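Local structure of hypothetical protein TM1012 (Thermotoga maritima, 2FCL) at residues Trp36-Gln47 with Pro138-Tyr149. The protein is a putative nucleotidyltransferase of the aminoglycoside-2''-adenylyltransferase family, so it probably transfers a nucleotide to an acceptor that is not yet known. Sequence-based numbering, arbitrary orientation.
Sequences WVVTGSLSFALQ and PVLSLEYEYQAY. With EDO (1,2-ethanediol), chain D.
Val-38 and Val-139 form a single beta bridge that lays residues 138-140 along strand 36-39, whose other edge pairs with strand 57-60. Val-38 N donates to Pro-138 O over 2.9 Å in a nearly straight bond, while the return bond from Leu-140 N to Val-38 O is weak.

Side-chain hydrogen bonds take over where the backbones part. Gly-40 N, at the turn from strand into helix 40-46, donates to the syn lone pair of Glu-145 OE2 at 2.9 Å. In Gln-47 the chain runs extended beyond CG (chi2 -172°), past Val-139 in the opposite direction, and its NE2 donates to both Leu-140 O (3.0 Å) and Ser-43 OG, each close to the amide plane, though NE2 sits tilted from the carbonyl plane of Leu-140. A water completes the network, accepting from Ser-43 OG and donating to Leu-140 O and Glu-145 OE2; a second links Gln-47 OE1 to Leu-142 N. Were Gln-47 shortened to an alanine, Leu-140 O and Ser-43 OG would probably lose their amide donor, and Val-139 CG2 the chain that lies against it.

Apolar and aromatic contacts fill the flanks. Pro-138 CG sits over the six-membered ring of Trp-36, 3.6 Å from its centroid, a CH-pi contact. At the far end Leu-142 CD2 touches Phe-44 CD1 at 3.5 Å, and the Phe-44 ring meets that of Tyr-149 obliquely; Phe-44 CZ lies 3.4 Å from Tyr-149 OH.

Gly-40 and Ser-41, between strand and helix, are consistent with the glycine-serine motif of this nucleotidyltransferase superfamily. Held by the Gly-40 N-H and a water, Glu-145 OE2 belongs to a polar network, flanked by Phe-44, Leu-142 and Tyr-149, that joins helix 142-149 and the loop before it to the strand-to-helix turn.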
loop_
_atom_site.group_PDB
_atom_site.type_symbol
_atom_site.label_atom_id
_atom_site.label_comp_id
_atom_site.label_asym_id
_atom_site.label_seq_id
_atom_site.Cartn_x
_atom_site.Cartn_y
_atom_site.Cartn_z
ATOM N N TRP A 36 8.714 2.583 2.809
ATOM C CA TRP A 36 7.570 1.919 2.191
ATOM C C TRP A 36 6.676 1.261 3.219
ATOM O O TRP A 36 7.109 0.890 4.297
ATOM C CB TRP A 36 8.028 0.893 1.141
ATOM C CG TRP A 36 8.796 -0.286 1.674
ATOM C CD1 TRP A 36 10.066 -0.272 2.201
ATOM C CD2 TRP A 36 8.356 -1.641 1.763
ATOM N NE1 TRP A 36 10.416 -1.513 2.609
ATOM C CE2 TRP A 36 9.403 -2.383 2.329
ATOM C CE3 TRP A 36 7.188 -2.305 1.399
ATOM C CZ2 TRP A 36 9.321 -3.754 2.539
ATOM C CZ3 TRP A 36 7.109 -3.677 1.610
ATOM C CH2 TRP A 36 8.172 -4.380 2.159
ATOM N N VAL A 37 5.421 1.094 2.839
ATOM C CA VAL A 37 4.458 0.322 3.605
ATOM C C VAL A 37 3.556 -0.426 2.624
ATOM O O VAL A 37 3.228 0.080 1.550
ATOM C CB VAL A 37 3.552 1.166 4.529
ATOM C CG1 VAL A 37 4.315 1.684 5.715
ATOM C CG2 VAL A 37 2.848 2.264 3.775
ATOM N N VAL A 38 3.134 -1.612 3.014
ATOM C CA VAL A 38 2.057 -2.313 2.331
ATOM C C VAL A 38 0.753 -1.685 2.824
ATOM O O VAL A 38 0.588 -1.412 4.016
ATOM C CB VAL A 38 2.087 -3.824 2.644
ATOM C CG1 VAL A 38 1.001 -4.554 1.888
ATOM C CG2 VAL A 38 3.464 -4.414 2.306
ATOM N N THR A 39 -0.162 -1.460 1.889
ATOM C CA THR A 39 -1.460 -0.867 2.181
ATOM C C THR A 39 -2.548 -1.689 1.536
ATOM O O THR A 39 -2.280 -2.639 0.832
ATOM C CB THR A 39 -1.549 0.596 1.706
ATOM O OG1 THR A 39 -1.606 0.682 0.281
ATOM C CG2 THR A 39 -0.373 1.380 2.184
ATOM N N GLY A 40 -3.798 -1.367 1.828
ATOM C CA GLY A 40 -4.908 -2.040 1.177
ATOM C C GLY A 40 -5.039 -3.487 1.572
ATOM O O GLY A 40 -4.652 -3.896 2.667
ATOM N N SER A 41 -5.620 -4.287 0.689
ATOM C CA SER A 41 -6.064 -5.623 1.070
ATOM C C SER A 41 -4.982 -6.534 1.677
ATOM O O SER A 41 -5.239 -7.248 2.637
ATOM C CB SER A 41 -6.778 -6.315 -0.097
ATOM O OG SER A 41 -5.912 -6.591 -1.177
ATOM N N LEU A 42 -3.761 -6.515 1.150
ATOM C CA LEU A 42 -2.739 -7.380 1.687
ATOM C C LEU A 42 -2.358 -6.925 3.094
ATOM O O LEU A 42 -2.109 -7.743 3.958
ATOM C CB LEU A 42 -1.512 -7.449 0.773
ATOM C CG LEU A 42 -0.380 -8.353 1.279
ATOM C CD1 LEU A 42 -0.791 -9.797 1.506
ATOM C CD2 LEU A 42 0.788 -8.287 0.311
ATOM N N SER A 43 -2.301 -5.621 3.316
ATOM C CA SER A 43 -2.026 -5.103 4.650
ATOM C C SER A 43 -3.100 -5.542 5.632
ATOM O O SER A 43 -2.802 -5.968 6.748
ATOM C CB SER A 43 -1.984 -3.593 4.640
ATOM O OG SER A 43 -1.855 -3.069 5.954
ATOM N N PHE A 44 -4.356 -5.436 5.223
ATOM C CA PHE A 44 -5.452 -5.813 6.096
ATOM C C PHE A 44 -5.319 -7.294 6.448
ATOM O O PHE A 44 -5.423 -7.678 7.608
ATOM C CB PHE A 44 -6.806 -5.561 5.418
ATOM C CG PHE A 44 -7.040 -4.145 4.959
ATOM C CD1 PHE A 44 -6.343 -3.073 5.461
ATOM C CD2 PHE A 44 -7.981 -3.908 3.976
ATOM C CE1 PHE A 44 -6.597 -1.804 5.031
ATOM C CE2 PHE A 44 -8.218 -2.638 3.522
ATOM C CZ PHE A 44 -7.527 -1.582 4.049
ATOM N N ALA A 45 -5.079 -8.130 5.441
ATOM C CA ALA A 45 -4.937 -9.561 5.673
ATOM C C ALA A 45 -3.752 -9.891 6.567
ATOM O O ALA A 45 -3.849 -10.720 7.471
ATOM C CB ALA A 45 -4.851 -10.311 4.352
ATOM N N LEU A 46 -2.624 -9.226 6.342
ATOM C CA LEU A 46 -1.457 -9.418 7.192
ATOM C C LEU A 46 -1.755 -9.098 8.642
ATOM O O LEU A 46 -1.157 -9.685 9.538
ATOM C CB LEU A 46 -0.304 -8.538 6.716
ATOM C CG LEU A 46 0.420 -9.034 5.463
ATOM C CD1 LEU A 46 1.313 -7.950 4.904
ATOM C CD2 LEU A 46 1.202 -10.296 5.751
ATOM N N GLN A 47 -2.635 -8.125 8.860
ATOM C CA GLN A 47 -3.012 -7.691 10.202
ATOM C C GLN A 47 -4.188 -8.458 10.780
ATOM O O GLN A 47 -4.629 -8.151 11.874
ATOM C CB GLN A 47 -3.284 -6.182 10.201
ATOM C CG GLN A 47 -2.036 -5.394 9.833
ATOM C CD GLN A 47 -2.191 -3.914 9.998
ATOM O OE1 GLN A 47 -2.255 -3.420 11.119
ATOM N NE2 GLN A 47 -2.295 -3.193 8.884
ATOM N N PRO A 138 6.442 -3.816 6.833
ATOM C CA PRO A 138 5.823 -2.570 7.223
ATOM C C PRO A 138 4.417 -2.465 6.645
ATOM O O PRO A 138 4.229 -2.715 5.448
ATOM C CB PRO A 138 6.754 -1.527 6.615
ATOM C CG PRO A 138 7.308 -2.183 5.366
ATOM C CD PRO A 138 7.378 -3.641 5.698
ATOM N N VAL A 139 3.458 -2.091 7.495
ATOM C CA VAL A 139 2.066 -1.970 7.105
ATOM C C VAL A 139 1.500 -0.688 7.677
ATOM O O VAL A 139 2.060 -0.092 8.590
ATOM C CB VAL A 139 1.199 -3.169 7.570
ATOM C CG1 VAL A 139 1.684 -4.477 6.975
ATOM C CG2 VAL A 139 1.185 -3.271 9.089
ATOM N N LEU A 140 0.384 -0.274 7.106
ATOM C CA LEU A 140 -0.241 0.968 7.450
ATOM C C LEU A 140 -1.332 0.738 8.501
ATOM O O LEU A 140 -2.088 -0.216 8.446
ATOM C CB LEU A 140 -0.835 1.585 6.169
ATOM C CG LEU A 140 -1.332 3.030 6.230
ATOM C CD1 LEU A 140 -0.288 3.953 6.794
ATOM C CD2 LEU A 140 -1.725 3.489 4.847
ATOM N N SER A 141 -1.400 1.630 9.473
ATOM C CA SER A 141 -2.450 1.634 10.490
ATOM C C SER A 141 -3.850 1.396 9.927
ATOM O O SER A 141 -4.253 2.098 9.008
ATOM C CB SER A 141 -2.448 3.005 11.178
ATOM O OG SER A 141 -3.605 3.221 11.949
ATOM N N LEU A 142 -4.572 0.428 10.490
ATOM C CA LEU A 142 -5.946 0.144 10.056
ATOM C C LEU A 142 -6.878 1.314 10.347
ATOM O O LEU A 142 -7.746 1.621 9.547
ATOM C CB LEU A 142 -6.481 -1.115 10.731
ATOM C CG LEU A 142 -5.761 -2.408 10.345
ATOM C CD1 LEU A 142 -6.322 -3.599 11.116
ATOM C CD2 LEU A 142 -5.848 -2.670 8.861
ATOM N N GLU A 143 -6.679 1.983 11.476
ATOM C CA GLU A 143 -7.484 3.159 11.803
ATOM C C GLU A 143 -7.276 4.255 10.771
ATOM O O GLU A 143 -8.238 4.908 10.332
ATOM C CB GLU A 143 -7.181 3.676 13.213
ATOM C CG GLU A 143 -7.638 2.748 14.333
ATOM C CD GLU A 143 -9.153 2.661 14.471
ATOM O OE1 GLU A 143 -9.876 3.360 13.727
ATOM O OE2 GLU A 143 -9.619 1.872 15.316
ATOM N N TYR A 144 -6.016 4.464 10.378
ATOM C CA TYR A 144 -5.707 5.439 9.350
ATOM C C TYR A 144 -6.400 5.093 8.024
ATOM O O TYR A 144 -7.008 5.957 7.389
ATOM C CB TYR A 144 -4.186 5.574 9.155
ATOM C CG TYR A 144 -3.807 6.564 8.090
ATOM C CD1 TYR A 144 -3.711 6.170 6.757
ATOM C CD2 TYR A 144 -3.591 7.886 8.398
ATOM C CE1 TYR A 144 -3.404 7.073 5.785
ATOM C CE2 TYR A 144 -3.284 8.781 7.435
ATOM C CZ TYR A 144 -3.186 8.387 6.123
ATOM O OH TYR A 144 -2.840 9.331 5.174
ATOM N N GLU A 145 -6.308 3.845 7.597
ATOM C CA GLU A 145 -6.971 3.449 6.346
ATOM C C GLU A 145 -8.469 3.552 6.435
ATOM O O GLU A 145 -9.107 3.951 5.472
ATOM C CB GLU A 145 -6.551 2.064 5.916
ATOM C CG GLU A 145 -5.050 2.007 5.572
ATOM C CD GLU A 145 -4.775 1.404 4.215
ATOM O OE1 GLU A 145 -5.229 1.967 3.204
ATOM O OE2 GLU A 145 -4.078 0.377 4.118
ATOM N N TYR A 146 -9.034 3.213 7.592
ATOM C CA TYR A 146 -10.468 3.370 7.786
ATOM C C TYR A 146 -10.880 4.812 7.512
ATOM O O TYR A 146 -11.811 5.072 6.744
ATOM C CB TYR A 146 -10.832 2.970 9.215
ATOM C CG TYR A 146 -12.234 3.378 9.593
ATOM C CD1 TYR A 146 -13.333 2.788 8.997
ATOM C CD2 TYR A 146 -12.467 4.385 10.519
ATOM C CE1 TYR A 146 -14.640 3.179 9.320
ATOM C CE2 TYR A 146 -13.753 4.782 10.847
ATOM C CZ TYR A 146 -14.836 4.177 10.235
ATOM O OH TYR A 146 -16.107 4.551 10.584
ATOM N N GLN A 147 -10.193 5.762 8.144
ATOM C CA GLN A 147 -10.558 7.159 7.971
ATOM C C GLN A 147 -10.350 7.619 6.525
ATOM O O GLN A 147 -11.147 8.394 5.971
ATOM C CB GLN A 147 -9.741 8.025 8.930
ATOM C CG GLN A 147 -10.031 7.792 10.401
ATOM C CD GLN A 147 -11.422 8.201 10.829
ATOM O OE1 GLN A 147 -12.075 9.015 10.170
ATOM N NE2 GLN A 147 -11.884 7.641 11.938
ATOM N N ALA A 148 -9.275 7.168 5.906
ATOM C CA ALA A 148 -9.013 7.524 4.515
ATOM C C ALA A 148 -10.099 6.994 3.587
ATOM O O ALA A 148 -10.553 7.687 2.684
ATOM C CB ALA A 148 -7.672 6.996 4.090
ATOM N N TYR A 149 -10.513 5.757 3.828
ATOM C CA TYR A 149 -11.580 5.159 3.035
ATOM C C TYR A 149 -12.871 5.953 3.142
ATOM O O TYR A 149 -13.563 6.135 2.145
ATOM C CB TYR A 149 -11.773 3.680 3.417
ATOM C CG TYR A 149 -10.768 2.732 2.787
ATOM C CD1 TYR A 149 -9.516 3.177 2.357
ATOM C CD2 TYR A 149 -11.046 1.394 2.656
ATOM C CE1 TYR A 149 -8.613 2.310 1.800
ATOM C CE2 TYR A 149 -10.126 0.506 2.093
ATOM C CZ TYR A 149 -8.946 0.973 1.644
ATOM O OH TYR A 149 -8.063 0.070 1.094
HETATM C C1 EDO D . -3.406 -5.562 -1.669
HETATM O O1 EDO D . -4.311 -4.847 -2.553
HETATM C C2 EDO D . -2.536 -4.533 -0.975
HETATM O O2 EDO D . -1.177 -4.679 -0.668
HETATM O O HOH W 1 -3.577 -1.130 6.304
HETATM O O HOH W 2 -3.280 -1.282 12.503
#